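Long-range contact in putative type VI secretion protein (Escherichia coli, PDB 6SKI), which is a phospholipase effector of the type VI secretion system, probably hydrolysing phospholipids, and is bound here to the TTR domain of the VgrG spike: residues A[111-116]-A[176-181]. Residues are numbered along the deposited sequence; the frame is centred on the assembly and turned at random.
Sequences PDQVLK and MGFNLS
Val114 and Phe178 bring the two backbones closest, with their CA atoms 5.7 Å apart, where the loop between helix 101-108 and strand 121-128 passes helix 156-178. Gln113 lies over one face of the Phe178 ring. Its amide plane is tilted 22° from the ring and stacks on it, shifted toward the rim, with NE2 of Gln113 3.3 Å from CZ of Phe178. Closer to the backbone, CG of Gln113 makes a CH-pi contact 4.0 Å from the ring centroid of Phe178, almost on the ring normal. The Gln113 chain is extended beyond CG (chi2 -173°), which carries the amide out along the ring. Val114 comes from the side, at the ring edge, and its CG2 also meets O of Phe178. Asn179 reaches across to the loop backbone. Its OD1 accepts a weak hydrogen bond from N of Leu115, long at 3.4 Å but nearly straight at 167°. Its ND2 also lies 2.9 Å from O of Gln113, but the N-H is badly aimed and the pair does not count as a hydrogen bond. CG of Leu115 packs against the same amide. Leu115 and Asn179 both also touch Phe184 of strand 184-195, so the inner side of the contact rests on the central sheet of this α/β-hydrolase-like fold. The chemistry implies a modest tie: amide-aromatic stacking on the exposed side, and one weak hydrogen bond from the loop backbone to a buried asparagine.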
loop_
_atom_site.group_PDB
_atom_site.type_symbol
_atom_site.label_atom_id
_atom_site.label_comp_id
_atom_site.label_asym_id
_atom_site.label_seq_id
_atom_site.Cartn_x
_atom_site.Cartn_y
_atom_site.Cartn_z
ATOM N N PRO A 111 7.369 -18.821 -4.101
ATOM C CA PRO A 111 6.166 -19.600 -3.799
ATOM C C PRO A 111 6.442 -21.092 -3.722
ATOM O O PRO A 111 7.222 -21.631 -4.514
ATOM C CB PRO A 111 5.248 -19.251 -4.970
ATOM C CG PRO A 111 6.205 -19.143 -6.118
ATOM C CD PRO A 111 7.519 -18.618 -5.552
ATOM N N ASP A 112 5.814 -21.770 -2.772
ATOM C CA ASP A 112 5.858 -23.222 -2.694
ATOM C C ASP A 112 4.505 -23.771 -3.116
ATOM O O ASP A 112 3.467 -23.321 -2.621
ATOM C CB ASP A 112 6.211 -23.687 -1.282
ATOM C CG ASP A 112 7.702 -23.675 -1.027
ATOM O OD1 ASP A 112 8.415 -24.507 -1.623
ATOM O OD2 ASP A 112 8.166 -22.829 -0.237
ATOM N N GLN A 113 4.513 -24.732 -4.042
ATOM C CA GLN A 113 3.273 -25.325 -4.531
ATOM C C GLN A 113 3.165 -26.784 -4.108
ATOM O O GLN A 113 2.216 -27.142 -3.410
ATOM C CB GLN A 113 3.192 -25.175 -6.051
ATOM C CG GLN A 113 2.674 -23.829 -6.508
ATOM C CD GLN A 113 2.451 -23.775 -8.000
ATOM O OE1 GLN A 113 3.058 -24.530 -8.756
ATOM N NE2 GLN A 113 1.575 -22.879 -8.435
ATOM N N VAL A 114 4.125 -27.628 -4.469
ATOM C CA VAL A 114 4.161 -29.020 -4.043
ATOM C C VAL A 114 5.405 -29.210 -3.191
ATOM O O VAL A 114 6.520 -28.906 -3.634
ATOM C CB VAL A 114 4.162 -29.982 -5.242
ATOM C CG1 VAL A 114 4.545 -31.379 -4.795
ATOM C CG2 VAL A 114 2.805 -29.991 -5.915
ATOM N N LEU A 115 5.221 -29.709 -1.976
ATOM C CA LEU A 115 6.356 -29.844 -1.083
ATOM C C LEU A 115 7.162 -31.088 -1.430
ATOM O O LEU A 115 6.657 -32.052 -2.007
ATOM C CB LEU A 115 5.902 -29.903 0.374
ATOM C CG LEU A 115 4.938 -28.806 0.817
ATOM C CD1 LEU A 115 4.678 -28.903 2.304
ATOM C CD2 LEU A 115 5.487 -27.444 0.450
ATOM N N LYS A 116 8.439 -31.048 -1.073
ATOM C CA LYS A 116 9.315 -32.182 -1.298
ATOM C C LYS A 116 9.131 -33.207 -0.183
ATOM O O LYS A 116 8.440 -32.972 0.810
ATOM C CB LYS A 116 10.767 -31.723 -1.383
ATOM C CG LYS A 116 10.940 -30.420 -2.139
ATOM C CD LYS A 116 12.189 -30.425 -2.996
ATOM C CE LYS A 116 11.969 -29.628 -4.267
ATOM N NZ LYS A 116 10.690 -29.992 -4.936
ATOM N N MET A 176 -3.124 -26.235 -0.376
ATOM C CA MET A 176 -3.507 -27.586 -0.006
ATOM C C MET A 176 -4.244 -28.307 -1.123
ATOM O O MET A 176 -4.560 -29.491 -0.976
ATOM C CB MET A 176 -4.355 -27.561 1.264
ATOM C CG MET A 176 -3.530 -27.328 2.512
ATOM S SD MET A 176 -2.319 -28.633 2.781
ATOM C CE MET A 176 -3.028 -29.456 4.201
ATOM N N GLY A 177 -4.517 -27.624 -2.231
ATOM C CA GLY A 177 -5.005 -28.282 -3.423
ATOM C C GLY A 177 -3.858 -28.746 -4.290
ATOM O O GLY A 177 -4.005 -29.685 -5.077
ATOM N N PHE A 178 -2.702 -28.101 -4.155
ATOM C CA PHE A 178 -1.486 -28.631 -4.755
ATOM C C PHE A 178 -0.893 -29.784 -3.960
ATOM O O PHE A 178 -0.030 -30.496 -4.481
ATOM C CB PHE A 178 -0.427 -27.535 -4.900
ATOM C CG PHE A 178 -0.575 -26.700 -6.130
ATOM C CD1 PHE A 178 0.031 -27.081 -7.311
ATOM C CD2 PHE A 178 -1.305 -25.528 -6.105
ATOM C CE1 PHE A 178 -0.098 -26.317 -8.445
ATOM C CE2 PHE A 178 -1.440 -24.760 -7.238
ATOM C CZ PHE A 178 -0.835 -25.154 -8.410
ATOM N N ASN A 179 -1.339 -29.989 -2.721
ATOM C CA ASN A 179 -0.829 -31.046 -1.855
ATOM C C ASN A 179 -2.021 -31.866 -1.366
ATOM O O ASN A 179 -2.578 -31.615 -0.296
ATOM C CB ASN A 179 -0.029 -30.461 -0.693
ATOM C CG ASN A 179 1.402 -30.157 -1.067
ATOM O OD1 ASN A 179 2.200 -31.062 -1.297
ATOM N ND2 ASN A 179 1.732 -28.880 -1.144
ATOM N N LEU A 180 -2.403 -32.861 -2.158
ATOM C CA LEU A 180 -3.573 -33.677 -1.869
ATOM C C LEU A 180 -3.155 -34.935 -1.127
ATOM O O LEU A 180 -2.105 -35.518 -1.414
ATOM C CB LEU A 180 -4.303 -34.040 -3.161
ATOM C CG LEU A 180 -4.948 -32.861 -3.888
ATOM C CD1 LEU A 180 -5.320 -33.250 -5.307
ATOM C CD2 LEU A 180 -6.158 -32.353 -3.129
ATOM N N SER A 181 -3.989 -35.350 -0.169
ATOM C CA SER A 181 -3.676 -36.445 0.741
ATOM C C SER A 181 -2.363 -36.141 1.453
ATOM O O SER A 181 -1.382 -36.873 1.278
ATOM C CB SER A 181 -3.597 -37.779 -0.004
ATOM O OG SER A 181 -2.285 -38.014 -0.484
#